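Local coordinates for adenosine 5'-monophosphoramidase HNT1 (Candida albicans, PDB 6IQ1), which probably hydrolyses adenosine 5'-monophosphoramidate substrates to AMP and an amine, working as a homodimer of the histidine triad family, at residues Lys21-Ala26 and Lys69-Val74; Tyr29-Ile34 and His41-Pro46; Gly50-Asn55 and Ala98-Asp103; Glu86-Leu91 and Phe107-Lys112. One frame throughout, in Å; residues are numbered along the deposited sequence.

Interaction 1: residues Lys21-Ala26 and Lys69-Val74; sequences KLIETA and KKLTKV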
loop_
_atom_site.group_PDB
_atom_site.type_symbol
_atom_site.label_atom_id
_atom_site.label_comp_id
_atom_site.label_asym_id
_atom_site.label_seq_id
_atom_site.Cartn_x
_atom_site.Cartn_y
_atom_site.Cartn_z
ATOM N N LYS D 21 -16.267 -13.423 1.689
ATOM C CA LYS D 21 -15.016 -13.659 2.405
ATOM C C LYS D 21 -14.008 -14.447 1.570
ATOM O O LYS D 21 -14.360 -15.373 0.837
ATOM C CB LYS D 21 -15.285 -14.402 3.715
ATOM C CG LYS D 21 -14.041 -14.678 4.534
ATOM C CD LYS D 21 -14.381 -15.415 5.814
ATOM C CE LYS D 21 -14.167 -16.913 5.674
ATOM N NZ LYS D 21 -13.201 -17.427 6.695
ATOM N N LEU D 22 -12.730 -14.088 1.705
ATOM C CA LEU D 22 -11.688 -14.722 0.920
ATOM C C LEU D 22 -10.726 -15.390 1.892
ATOM O O LEU D 22 -11.004 -16.489 2.375
ATOM C CB LEU D 22 -11.039 -13.692 -0.021
ATOM C CG LEU D 22 -11.842 -13.201 -1.248
ATOM C CD1 LEU D 22 -11.094 -12.120 -1.985
ATOM C CD2 LEU D 22 -12.146 -14.339 -2.216
ATOM N N ILE D 23 -9.604 -14.772 2.211
ATOM C CA ILE D 23 -8.645 -15.323 3.154
ATOM C C ILE D 23 -8.890 -14.675 4.506
ATOM O O ILE D 23 -9.058 -13.455 4.595
ATOM C CB ILE D 23 -7.203 -15.097 2.666
ATOM C CG1 ILE D 23 -6.885 -16.037 1.486
ATOM C CG2 ILE D 23 -6.199 -15.271 3.806
ATOM C CD1 ILE D 23 -5.493 -15.830 0.870
ATOM N N GLU D 24 -8.936 -15.481 5.553
ATOM C CA GLU D 24 -8.964 -14.956 6.909
ATOM C C GLU D 24 -7.829 -15.566 7.729
ATOM O O GLU D 24 -7.415 -16.708 7.510
ATOM C CB GLU D 24 -10.294 -15.221 7.591
ATOM C CG GLU D 24 -10.443 -14.428 8.860
ATOM C CD GLU D 24 -11.702 -14.754 9.633
ATOM O OE1 GLU D 24 -12.681 -15.276 9.029
ATOM O OE2 GLU D 24 -11.697 -14.467 10.855
ATOM N N THR D 25 -7.338 -14.781 8.681
ATOM C CA THR D 25 -6.172 -15.097 9.490
ATOM C C THR D 25 -6.532 -14.753 10.934
ATOM O O THR D 25 -7.547 -14.103 11.191
ATOM C CB THR D 25 -4.940 -14.316 8.952
ATOM O OG1 THR D 25 -4.388 -14.983 7.806
ATOM C CG2 THR D 25 -3.871 -14.129 9.964
ATOM N N ALA D 26 -5.733 -15.242 11.886
ATOM C CA ALA D 26 -5.892 -14.795 13.265
ATOM C C ALA D 26 -5.948 -13.274 13.353
ATOM O O ALA D 26 -6.692 -12.716 14.169
ATOM C CB ALA D 26 -4.748 -15.333 14.130
ATOM N N LYS D 69 -0.012 -10.910 -0.536
ATOM C CA LYS D 69 0.768 -11.762 -1.424
ATOM C C LYS D 69 0.029 -13.058 -1.724
ATOM O O LYS D 69 -0.054 -13.483 -2.883
ATOM C CB LYS D 69 2.127 -12.066 -0.805
ATOM C CG LYS D 69 2.900 -13.084 -1.584
ATOM C CD LYS D 69 4.300 -13.177 -1.049
ATOM C CE LYS D 69 5.016 -14.369 -1.600
ATOM N NZ LYS D 69 6.100 -14.651 -0.653
ATOM N N LYS D 70 -0.518 -13.698 -0.690
ATOM C CA LYS D 70 -1.290 -14.914 -0.915
ATOM C C LYS D 70 -2.502 -14.643 -1.817
ATOM O O LYS D 70 -2.847 -15.474 -2.670
ATOM C CB LYS D 70 -1.707 -15.522 0.430
ATOM C CG LYS D 70 -2.044 -17.007 0.337
ATOM C CD LYS D 70 -2.488 -17.546 1.662
ATOM C CE LYS D 70 -3.084 -18.951 1.545
ATOM N NZ LYS D 70 -3.526 -19.446 2.874
ATOM N N LEU D 71 -3.137 -13.467 -1.674
ATOM C CA LEU D 71 -4.278 -13.143 -2.530
ATOM C C LEU D 71 -3.875 -12.986 -3.996
ATOM O O LEU D 71 -4.668 -13.317 -4.888
ATOM C CB LEU D 71 -4.984 -11.875 -2.035
ATOM C CG LEU D 71 -5.814 -12.027 -0.763
ATOM C CD1 LEU D 71 -6.028 -10.665 -0.120
ATOM C CD2 LEU D 71 -7.140 -12.737 -1.054
ATOM N N THR D 72 -2.666 -12.480 -4.278
ATOM C CA THR D 72 -2.219 -12.434 -5.670
ATOM C C THR D 72 -2.080 -13.841 -6.257
ATOM O O THR D 72 -2.176 -14.015 -7.473
ATOM C CB THR D 72 -0.889 -11.661 -5.826
ATOM O OG1 THR D 72 0.179 -12.330 -5.138
ATOM C CG2 THR D 72 -1.004 -10.230 -5.316
ATOM N N LYS D 73 -1.877 -14.860 -5.417
ATOM C CA LYS D 73 -1.925 -16.229 -5.927
ATOM C C LYS D 73 -3.357 -16.670 -6.215
ATOM O O LYS D 73 -3.615 -17.305 -7.244
ATOM C CB LYS D 73 -1.264 -17.198 -4.950
ATOM C CG LYS D 73 0.252 -17.065 -4.853
ATOM C CD LYS D 73 0.795 -18.017 -3.802
ATOM C CE LYS D 73 2.099 -17.504 -3.216
ATOM N NZ LYS D 73 2.859 -18.588 -2.552
ATOM N N VAL D 74 -4.300 -16.343 -5.320
ATOM C CA VAL D 74 -5.707 -16.650 -5.561
ATOM C C VAL D 74 -6.188 -15.995 -6.845
ATOM O O VAL D 74 -6.923 -16.604 -7.628
ATOM C CB VAL D 74 -6.572 -16.213 -4.370
ATOM C CG1 VAL D 74 -8.004 -16.641 -4.614
ATOM C CG2 VAL D 74 -6.036 -16.789 -3.051
#

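Interaction 2: residues Tyr29-Ile34 and His41-Pro46; sequences YSFLDI and HVLIIP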
loop_
_atom_site.group_PDB
_atom_site.type_symbol
_atom_site.label_atom_id
_atom_site.label_comp_id
_atom_site.label_asym_id
_atom_site.label_seq_id
_atom_site.Cartn_x
_atom_site.Cartn_y
_atom_site.Cartn_z
ATOM N N TYR D 29 -8.433 -9.959 7.868
ATOM C CA TYR D 29 -9.689 -10.336 7.219
ATOM C C TYR D 29 -9.784 -9.715 5.827
ATOM O O TYR D 29 -9.597 -8.499 5.663
ATOM C CB TYR D 29 -10.894 -9.906 8.070
ATOM C CG TYR D 29 -12.211 -10.447 7.569
ATOM C CD1 TYR D 29 -12.901 -9.816 6.536
ATOM C CD2 TYR D 29 -12.767 -11.584 8.123
ATOM C CE1 TYR D 29 -14.092 -10.306 6.065
ATOM C CE2 TYR D 29 -13.980 -12.082 7.666
ATOM C CZ TYR D 29 -14.633 -11.441 6.637
ATOM O OH TYR D 29 -15.829 -11.938 6.167
ATOM N N SER D 30 -10.113 -10.528 4.827
ATOM C CA SER D 30 -10.192 -10.007 3.469
ATOM C C SER D 30 -11.448 -10.498 2.750
ATOM O O SER D 30 -11.966 -11.583 3.022
ATOM C CB SER D 30 -8.919 -10.361 2.670
ATOM O OG SER D 30 -8.742 -11.753 2.574
ATOM N N PHE D 31 -11.919 -9.681 1.811
ATOM C CA PHE D 31 -13.210 -9.862 1.167
ATOM C C PHE D 31 -13.280 -8.969 -0.066
ATOM O O PHE D 31 -12.529 -7.997 -0.196
ATOM C CB PHE D 31 -14.374 -9.556 2.128
ATOM C CG PHE D 31 -14.339 -8.166 2.719
ATOM C CD1 PHE D 31 -13.450 -7.841 3.740
ATOM C CD2 PHE D 31 -15.210 -7.192 2.276
ATOM C CE1 PHE D 31 -13.421 -6.559 4.292
ATOM C CE2 PHE D 31 -15.197 -5.903 2.827
ATOM C CZ PHE D 31 -14.301 -5.582 3.829
ATOM N N LEU D 32 -14.199 -9.324 -0.969
ATOM C CA LEU D 32 -14.406 -8.590 -2.214
ATOM C C LEU D 32 -14.942 -7.186 -1.962
ATOM O O LEU D 32 -15.789 -6.965 -1.087
ATOM C CB LEU D 32 -15.392 -9.335 -3.104
ATOM C CG LEU D 32 -14.888 -10.547 -3.883
ATOM C CD1 LEU D 32 -16.054 -11.235 -4.610
ATOM C CD2 LEU D 32 -13.785 -10.157 -4.868
ATOM N N ASP D 33 -14.455 -6.230 -2.750
ATOM C CA ASP D 33 -15.039 -4.898 -2.736
ATOM C C ASP D 33 -16.340 -4.959 -3.526
ATOM O O ASP D 33 -16.331 -5.321 -4.707
ATOM C CB ASP D 33 -14.070 -3.870 -3.326
ATOM C CG ASP D 33 -14.495 -2.432 -3.049
ATOM O OD1 ASP D 33 -15.655 -2.085 -3.353
ATOM O OD2 ASP D 33 -13.685 -1.655 -2.503
ATOM N N ILE D 34 -17.466 -4.640 -2.876
ATOM C CA ILE D 34 -18.749 -4.745 -3.568
ATOM C C ILE D 34 -19.085 -3.518 -4.409
ATOM O O ILE D 34 -20.116 -3.520 -5.098
ATOM C CB ILE D 34 -19.882 -5.045 -2.570
ATOM C CG1 ILE D 34 -20.200 -3.808 -1.726
ATOM C CG2 ILE D 34 -19.503 -6.229 -1.718
ATOM C CD1 ILE D 34 -21.438 -3.975 -0.861
ATOM N N HIS D 41 -11.251 -6.637 -7.297
ATOM C CA HIS D 41 -10.895 -5.650 -6.283
ATOM C C HIS D 41 -11.135 -6.231 -4.886
ATOM O O HIS D 41 -12.281 -6.488 -4.501
ATOM C CB HIS D 41 -11.723 -4.386 -6.535
ATOM C CG HIS D 41 -11.375 -3.211 -5.675
ATOM N ND1 HIS D 41 -11.885 -1.951 -5.915
ATOM C CD2 HIS D 41 -10.601 -3.096 -4.574
ATOM C CE1 HIS D 41 -11.441 -1.111 -5.001
ATOM N NE2 HIS D 41 -10.655 -1.781 -4.176
ATOM N N VAL D 42 -10.066 -6.461 -4.130
ATOM C CA VAL D 42 -10.151 -7.082 -2.814
ATOM C C VAL D 42 -9.787 -6.043 -1.773
ATOM O O VAL D 42 -8.982 -5.147 -2.037
ATOM C CB VAL D 42 -9.226 -8.313 -2.723
ATOM C CG1 VAL D 42 -9.215 -8.913 -1.306
ATOM C CG2 VAL D 42 -9.647 -9.349 -3.750
ATOM N N LEU D 43 -10.421 -6.133 -0.601
ATOM C CA LEU D 43 -10.040 -5.353 0.570
ATOM C C LEU D 43 -9.374 -6.274 1.574
ATOM O O LEU D 43 -9.744 -7.441 1.691
ATOM C CB LEU D 43 -11.238 -4.676 1.239
ATOM C CG LEU D 43 -12.081 -3.783 0.343
ATOM C CD1 LEU D 43 -13.367 -3.445 1.046
ATOM C CD2 LEU D 43 -11.311 -2.522 -0.062
ATOM N N ILE D 44 -8.389 -5.738 2.294
ATOM C CA ILE D 44 -7.623 -6.493 3.279
ATOM C C ILE D 44 -7.507 -5.623 4.518
ATOM O O ILE D 44 -6.959 -4.517 4.449
ATOM C CB ILE D 44 -6.222 -6.876 2.775
ATOM C CG1 ILE D 44 -6.296 -7.637 1.448
ATOM C CG2 ILE D 44 -5.486 -7.664 3.840
ATOM C CD1 ILE D 44 -6.125 -6.754 0.223
ATOM N N ILE D 45 -8.031 -6.102 5.641
ATOM C CA ILE D 45 -8.123 -5.263 6.835
ATOM C C ILE D 45 -7.548 -5.968 8.062
ATOM O O ILE D 45 -7.703 -7.190 8.235
ATOM C CB ILE D 45 -9.578 -4.818 7.084
ATOM C CG1 ILE D 45 -10.439 -5.978 7.586
ATOM C CG2 ILE D 45 -10.196 -4.201 5.807
ATOM C CD1 ILE D 45 -11.892 -5.581 7.783
ATOM N N PRO D 46 -6.859 -5.240 8.930
ATOM C CA PRO D 46 -6.563 -5.781 10.255
ATOM C C PRO D 46 -7.850 -5.903 11.058
ATOM O O PRO D 46 -8.799 -5.141 10.864
ATOM C CB PRO D 46 -5.618 -4.738 10.860
ATOM C CG PRO D 46 -6.022 -3.457 10.201
ATOM C CD PRO D 46 -6.447 -3.830 8.790
#

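Interaction 3: residues Gly50-Asn55 and Ala98-Asp103; sequences GAKLHN and AHQVVD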
loop_
_atom_site.group_PDB
_atom_site.type_symbol
_atom_site.label_atom_id
_atom_site.label_comp_id
_atom_site.label_asym_id
_atom_site.label_seq_id
_atom_site.Cartn_x
_atom_site.Cartn_y
_atom_site.Cartn_z
ATOM N N GLY D 50 -8.373 0.422 13.879
ATOM C CA GLY D 50 -7.709 1.715 13.875
ATOM C C GLY D 50 -8.099 2.494 12.636
ATOM O O GLY D 50 -8.336 1.928 11.569
ATOM N N ALA D 51 -8.175 3.809 12.783
ATOM C CA ALA D 51 -8.626 4.584 11.636
ATOM C C ALA D 51 -7.518 4.739 10.602
ATOM O O ALA D 51 -7.762 4.570 9.404
ATOM C CB ALA D 51 -9.152 5.947 12.089
ATOM N N LYS D 52 -6.300 5.036 11.038
ATOM C CA LYS D 52 -5.175 5.254 10.144
ATOM C C LYS D 52 -4.086 4.203 10.368
ATOM O O LYS D 52 -4.078 3.482 11.371
ATOM C CB LYS D 52 -4.617 6.667 10.326
ATOM C CG LYS D 52 -5.547 7.719 9.802
ATOM C CD LYS D 52 -5.053 9.134 10.085
ATOM C CE LYS D 52 -5.907 10.143 9.330
ATOM N NZ LYS D 52 -5.311 11.506 9.330
ATOM N N LEU D 53 -3.157 4.119 9.397
ATOM C CA LEU D 53 -2.070 3.147 9.475
ATOM C C LEU D 53 -1.327 3.229 10.809
ATOM O O LEU D 53 -0.980 2.203 11.399
ATOM C CB LEU D 53 -1.098 3.349 8.315
ATOM C CG LEU D 53 -0.119 2.186 8.145
ATOM C CD1 LEU D 53 -0.801 1.069 7.377
ATOM C CD2 LEU D 53 1.166 2.606 7.465
ATOM N N HIS D 54 -1.094 4.434 11.318
ATOM C CA HIS D 54 -0.339 4.545 12.561
ATOM C C HIS D 54 -1.154 4.167 13.812
ATOM O O HIS D 54 -0.589 4.152 14.913
ATOM C CB HIS D 54 0.217 5.961 12.698
ATOM C CG HIS D 54 -0.828 7.029 12.724
ATOM N ND1 HIS D 54 -1.162 7.768 11.609
ATOM C CD2 HIS D 54 -1.605 7.492 13.728
ATOM C CE1 HIS D 54 -2.108 8.632 11.925
ATOM N NE2 HIS D 54 -2.392 8.489 13.207
ATOM N N ASN D 55 -2.446 3.862 13.674
ATOM C CA ASN D 55 -3.260 3.399 14.789
ATOM C C ASN D 55 -3.301 1.879 14.898
ATOM O O ASN D 55 -4.096 1.359 15.681
ATOM C CB ASN D 55 -4.695 3.933 14.672
ATOM C CG ASN D 55 -4.746 5.445 14.476
ATOM O OD1 ASN D 55 -5.217 5.926 13.451
ATOM N ND2 ASN D 55 -4.254 6.197 15.459
ATOM N N ALA D 98 -7.141 12.134 1.392
ATOM C CA ALA D 98 -6.391 11.078 0.730
ATOM C C ALA D 98 -7.304 9.997 0.157
ATOM O O ALA D 98 -6.816 8.917 -0.194
ATOM C CB ALA D 98 -5.366 10.465 1.691
ATOM N N HIS D 99 -8.616 10.268 0.069
ATOM C CA HIS D 99 -9.631 9.386 -0.521
ATOM C C HIS D 99 -10.087 8.271 0.421
ATOM O O HIS D 99 -10.583 7.240 -0.043
ATOM C CB HIS D 99 -9.131 8.783 -1.847
ATOM C CG HIS D 99 -10.212 8.340 -2.783
ATOM N ND1 HIS D 99 -10.945 7.187 -2.587
ATOM C CD2 HIS D 99 -10.660 8.879 -3.943
ATOM C CE1 HIS D 99 -11.806 7.040 -3.582
ATOM N NE2 HIS D 99 -11.649 8.051 -4.420
ATOM N N GLN D 100 -9.952 8.438 1.738
ATOM C CA GLN D 100 -10.434 7.449 2.706
ATOM C C GLN D 100 -11.837 7.798 3.203
ATOM O O GLN D 100 -12.053 8.888 3.751
ATOM C CB GLN D 100 -9.488 7.347 3.902
ATOM C CG GLN D 100 -9.937 6.302 4.918
ATOM C CD GLN D 100 -9.128 6.377 6.183
ATOM O OE1 GLN D 100 -8.484 7.387 6.455
ATOM N NE2 GLN D 100 -9.151 5.312 6.965
ATOM N N VAL D 101 -12.767 6.855 3.065
ATOM C CA VAL D 101 -14.165 7.063 3.446
ATOM C C VAL D 101 -14.517 6.342 4.744
ATOM O O VAL D 101 -15.141 6.929 5.627
ATOM C CB VAL D 101 -15.106 6.632 2.298
ATOM C CG1 VAL D 101 -16.549 6.703 2.756
ATOM C CG2 VAL D 101 -14.868 7.505 1.069
ATOM N N VAL D 102 -14.148 5.061 4.863
ATOM C CA VAL D 102 -14.407 4.269 6.067
ATOM C C VAL D 102 -13.187 4.352 6.973
ATOM O O VAL D 102 -12.068 4.035 6.550
ATOM C CB VAL D 102 -14.719 2.804 5.711
ATOM C CG1 VAL D 102 -14.832 1.941 6.972
ATOM C CG2 VAL D 102 -15.974 2.703 4.872
ATOM N N ASP D 103 -13.401 4.753 8.226
ATOM C CA ASP D 103 -12.325 4.993 9.192
ATOM C C ASP D 103 -11.863 3.723 9.918
ATOM O O ASP D 103 -11.672 3.719 11.140
ATOM C CB ASP D 103 -12.774 6.064 10.179
ATOM C CG ASP D 103 -13.077 7.394 9.490
ATOM O OD1 ASP D 103 -12.278 7.824 8.615
ATOM O OD2 ASP D 103 -14.129 8.001 9.802
#

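Interaction 4: residues Glu86-Leu91 and Phe107-Lys112; sequences EGYNVL and FHLIPK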
loop_
_atom_site.group_PDB
_atom_site.type_symbol
_atom_site.label_atom_id
_atom_site.label_comp_id
_atom_site.label_asym_id
_atom_site.label_seq_id
_atom_site.Cartn_x
_atom_site.Cartn_y
_atom_site.Cartn_z
ATOM N N GLU D 86 -0.660 -7.327 -17.769
ATOM C CA GLU D 86 -1.494 -6.713 -16.758
ATOM C C GLU D 86 -0.716 -6.666 -15.436
ATOM O O GLU D 86 0.219 -7.445 -15.205
ATOM C CB GLU D 86 -2.814 -7.473 -16.678
ATOM C CG GLU D 86 -3.590 -7.306 -15.454
ATOM C CD GLU D 86 -4.293 -8.624 -15.087
ATOM O OE1 GLU D 86 -3.668 -9.710 -15.006
ATOM O OE2 GLU D 86 -5.436 -8.551 -14.737
ATOM N N GLY D 87 -1.074 -5.700 -14.595
ATOM C CA GLY D 87 -0.421 -5.486 -13.323
ATOM C C GLY D 87 -1.409 -5.310 -12.189
ATOM O O GLY D 87 -2.541 -5.807 -12.275
ATOM N N TYR D 88 -0.994 -4.620 -11.121
ATOM C CA TYR D 88 -1.857 -4.402 -9.965
ATOM C C TYR D 88 -1.248 -3.362 -9.028
ATOM O O TYR D 88 -0.037 -3.098 -9.046
ATOM C CB TYR D 88 -2.156 -5.711 -9.204
ATOM C CG TYR D 88 -0.976 -6.499 -8.659
ATOM C CD1 TYR D 88 -0.313 -7.436 -9.449
ATOM C CD2 TYR D 88 -0.566 -6.349 -7.337
ATOM C CE1 TYR D 88 0.748 -8.176 -8.952
ATOM C CE2 TYR D 88 0.481 -7.101 -6.819
ATOM C CZ TYR D 88 1.140 -8.011 -7.632
ATOM O OH TYR D 88 2.199 -8.738 -7.129
ATOM N N ASN D 89 -2.122 -2.770 -8.211
ATOM C CA ASN D 89 -1.760 -1.747 -7.242
ATOM C C ASN D 89 -2.177 -2.164 -5.832
ATOM O O ASN D 89 -3.222 -2.797 -5.636
ATOM C CB ASN D 89 -2.407 -0.415 -7.602
ATOM C CG ASN D 89 -1.851 0.162 -8.884
ATOM O OD1 ASN D 89 -2.434 -0.017 -9.961
ATOM N ND2 ASN D 89 -0.700 0.853 -8.781
ATOM N N VAL D 90 -1.353 -1.806 -4.851
ATOM C CA VAL D 90 -1.721 -1.899 -3.444
ATOM C C VAL D 90 -1.853 -0.470 -2.935
ATOM O O VAL D 90 -0.898 0.312 -3.014
ATOM C CB VAL D 90 -0.694 -2.715 -2.639
ATOM C CG1 VAL D 90 -1.185 -2.968 -1.192
ATOM C CG2 VAL D 90 -0.432 -4.048 -3.332
ATOM N N LEU D 91 -3.049 -0.107 -2.459
ATOM C CA LEU D 91 -3.317 1.254 -2.011
ATOM C C LEU D 91 -3.905 1.256 -0.603
ATOM O O LEU D 91 -4.750 0.417 -0.269
ATOM C CB LEU D 91 -4.274 1.962 -2.962
ATOM C CG LEU D 91 -4.636 3.411 -2.619
ATOM C CD1 LEU D 91 -3.386 4.254 -2.605
ATOM C CD2 LEU D 91 -5.662 3.959 -3.620
ATOM N N PHE D 107 -6.610 -2.078 3.114
ATOM C CA PHE D 107 -5.737 -2.096 1.959
ATOM C C PHE D 107 -6.527 -2.546 0.737
ATOM O O PHE D 107 -7.348 -3.463 0.825
ATOM C CB PHE D 107 -4.555 -3.041 2.229
ATOM C CG PHE D 107 -3.521 -2.458 3.152
ATOM C CD1 PHE D 107 -3.697 -2.499 4.522
ATOM C CD2 PHE D 107 -2.376 -1.850 2.644
ATOM C CE1 PHE D 107 -2.747 -1.949 5.374
ATOM C CE2 PHE D 107 -1.422 -1.307 3.482
ATOM C CZ PHE D 107 -1.608 -1.345 4.845
ATOM N N HIS D 108 -6.286 -1.902 -0.398
ATOM C CA HIS D 108 -6.886 -2.315 -1.663
ATOM C C HIS D 108 -5.866 -3.110 -2.475
ATOM O O HIS D 108 -4.737 -2.647 -2.699
ATOM C CB HIS D 108 -7.353 -1.115 -2.500
ATOM C CG HIS D 108 -8.312 -0.200 -1.806
ATOM N ND1 HIS D 108 -9.678 -0.289 -1.970
ATOM C CD2 HIS D 108 -8.099 0.836 -0.959
ATOM C CE1 HIS D 108 -10.266 0.647 -1.244
ATOM N NE2 HIS D 108 -9.329 1.341 -0.618
ATOM N N LEU D 109 -6.264 -4.293 -2.927
ATOM C CA LEU D 109 -5.523 -5.045 -3.939
ATOM C C LEU D 109 -6.301 -4.895 -5.240
ATOM O O LEU D 109 -7.388 -5.467 -5.384
ATOM C CB LEU D 109 -5.366 -6.516 -3.555
ATOM C CG LEU D 109 -4.822 -7.371 -4.706
ATOM C CD1 LEU D 109 -3.465 -6.853 -5.184
ATOM C CD2 LEU D 109 -4.711 -8.828 -4.335
ATOM N N ILE D 110 -5.774 -4.099 -6.169
ATOM C CA ILE D 110 -6.548 -3.719 -7.347
ATOM C C ILE D 110 -5.866 -4.201 -8.617
ATOM O O ILE D 110 -4.815 -3.664 -8.989
ATOM C CB ILE D 110 -6.749 -2.204 -7.433
ATOM C CG1 ILE D 110 -7.134 -1.615 -6.081
ATOM C CG2 ILE D 110 -7.786 -1.894 -8.490
ATOM C CD1 ILE D 110 -7.034 -0.087 -6.062
ATOM N N PRO D 111 -6.426 -5.192 -9.305
ATOM C CA PRO D 111 -5.856 -5.614 -10.592
ATOM C C PRO D 111 -5.886 -4.493 -11.623
ATOM O O PRO D 111 -6.805 -3.673 -11.647
ATOM C CB PRO D 111 -6.751 -6.790 -10.992
ATOM C CG PRO D 111 -7.175 -7.376 -9.632
ATOM C CD PRO D 111 -7.421 -6.154 -8.796
ATOM N N LYS D 112 -4.852 -4.434 -12.464
ATOM C CA LYS D 112 -4.754 -3.380 -13.483
ATOM C C LYS D 112 -4.690 -4.036 -14.858
ATOM O O LYS D 112 -3.606 -4.335 -15.358
ATOM C CB LYS D 112 -3.532 -2.468 -13.243
ATOM C CG LYS D 112 -3.436 -1.284 -14.202
ATOM C CD LYS D 112 -4.426 -0.206 -13.824
ATOM C CE LYS D 112 -4.367 0.980 -14.766
ATOM N NZ LYS D 112 -5.451 1.965 -14.481
HETATM O O HOH W 1 -4.872 -0.983 -10.345
#

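Interaction 1: residues Lys21-Ala26 and Lys69-Val74
Ile23 drives its CD1 methyl into the flank of helix 58-74, in a contact that illustrates how the alpha+beta HIT fold lays a long helix across an antiparallel sheet at its edge strand within the chain, 21-24. Strand and helix segments cross at 138° with their axes 9.6 Å apart, a spacing bridged wholly by side chains. The tight part centres on that one methyl. With CG1 beside the backbone N (chi1 -73°) and the chain extended beyond it, Ile23 CD1 lies between Leu71 and the aliphatic stem of Lys70, 4.0 Å from Leu71 CD2, while Val74 adds its CG2 branch at 4.1 Å from the same Ile23 CD1. The side chains of Ile23 and Leu71 pass head to tail, whereas Leu22 comes in roughly perpendicular to Leu71. Leu71 CD2 touches both Ile23 CD1 and Leu22 CD1. Leu71 continues inward onto Ser30, Val42 and Ile44 of the sheet.

The outer side is completed by the second subunit. Lys70 runs out extended, and only its ammonium end belongs to this looser margin, where NZ forms a salt bridge with Asp148 of the second subunit. Leu144 of the second subunit also packs on Ile23. Within the tight part, the closest approach belongs to the lysine stem: Lys70 CD stands 3.5 Å from Ile23 CD1.

Interaction 2: residues Tyr29-Ile34 and His41-Pro46
The amide of Asp33 donates to the carbonyl oxygen of His41, N to O 2.8 Å and nearly straight at 170°, closing the ladder where strand 28-32 ends. Two pairs of reciprocal backbone bonds continue it, at Phe31 with Leu43 and at Tyr29 with Ile45. Beside the first bond, Asp33 CB sits over the face of the His41 imidazole, 3.7 Å from the ring centroid, a CH-pi contact. The carboxylate follows over the ring, the planes 33° apart, with Asp33 OD2 above the rim and 3.4 Å from His41 CE1; Asp33 OD1 accepts from the amide of Gln35, and His41 NE2 is hydrogen-bonded to His108 ND1. On the Phe31 side of the sheet, a chi1 of 57° swings the ring over Leu43: Leu43 CB lies over one ring face, toward its rim, and Leu43 CD1 is 3.5 Å from Phe31 CE2, while Ile45 CD1 meets the ring edge. This is an antiparallel beta hairpin, and its Asp33 end probably contributes to the AMP pocket of HINT enzymes.

Interaction 3: residues Gly50-Asn55 and Ala98-Asp103
Ala51 and Gln100 join two loops of the HIT fold: the one leading from strand 42-46 to helix 58-74, and the one that runs from strand 87-94 into strand 107-112. The second, by similarity, supplies His99, Gln100 and Val101 to the AMP site.

Hydrogen bonding across the loops rests on one side-chain amide. Gln100 reaches over with CG anti to its backbone N (chi1 -179°) and the chain extended, and its NE2 donates to Ala51 O at 2.9 Å. The acceptor lies almost in the amide plane of Gln100, although the donor is tilted 26° from the plane of the Ala51 carbonyl. A weak bond from NE2 turns back to Val102 O, and OE1 accepts from the amide of Gly95, so both ends of the amide are engaged and its rotation is fixed. Within the first loop, Asn55 OD1 receives the Lys52 amide on a lone pair.

Salt bridging lies to one side, where Asp103 OD2 pairs with Arg96 NH2.

Weaker contacts finish the join. Ala51 CB is 3.5 Å from Asp103 O and 4.1 Å from Asp103 CB, and Ala51 CA directs its hydrogen at Asp103 O, 3.2 Å away.

Interaction 4: residues Glu86-Leu91 and Phe107-Lys112
Strands 87-94 and 107-112 run antiparallel, their segments inclined at 155°, and three reciprocal pairs of backbone bonds, Gly87 with Lys112, Asn89 with Ile110 and Leu91 with His108, tie them together. On the side of Tyr88 and Val90, the tyrosine ring meets Leu109 obliquely, Tyr88 CD2 to Leu109 CD1 at 3.6 Å, and Val90 CG1 comes within 4.2 Å of Phe107 CD2. The Tyr88 hydroxyl is hydrogen-bonded to ND1 of His54 of the second subunit. Phe107 and His108 belong to the histidine triad motif, which places this ladder beside the probable nucleotide site; strand 87-94 also pairs with a strand of the second subunit, so the sheet runs on through the dimer. On the other side, the His108 ring turns its edge to Leu91 O, His108 CD2 lying 3.4 Å from it. Asn89 is held at both ends of its amide: ND2 donates to Ala98 O of the second subunit, and a water donates to Asn89 OD1 at 2.7 Å and also to Ile110 O.

How the interactions relate
Three of the four contacts share one sheet. Interactions 1 and 2 meet where Ser30 OG lies 2.7 Å from Ile23 O, and Leu71 of interaction 1 packs its CD1 against Ile44 CG1 of interaction 2 at 3.4 Å. Interaction 2 is stitched to interaction 4 by Phe107 N and Ile44 O, 2.8 Å apart, and by His41 NE2 and His108 ND1, also 2.8 Å apart; of the two histidines, His108 lies beside His106, the probable nucleophile. The centres of interactions 1 and 3 are about 21 Å apart and they do not touch, but interaction 3 reaches interaction 4 through Leu53 and Phe107. Interactions 2, 3 and 4 thus bring together residues of the probable AMP pocket.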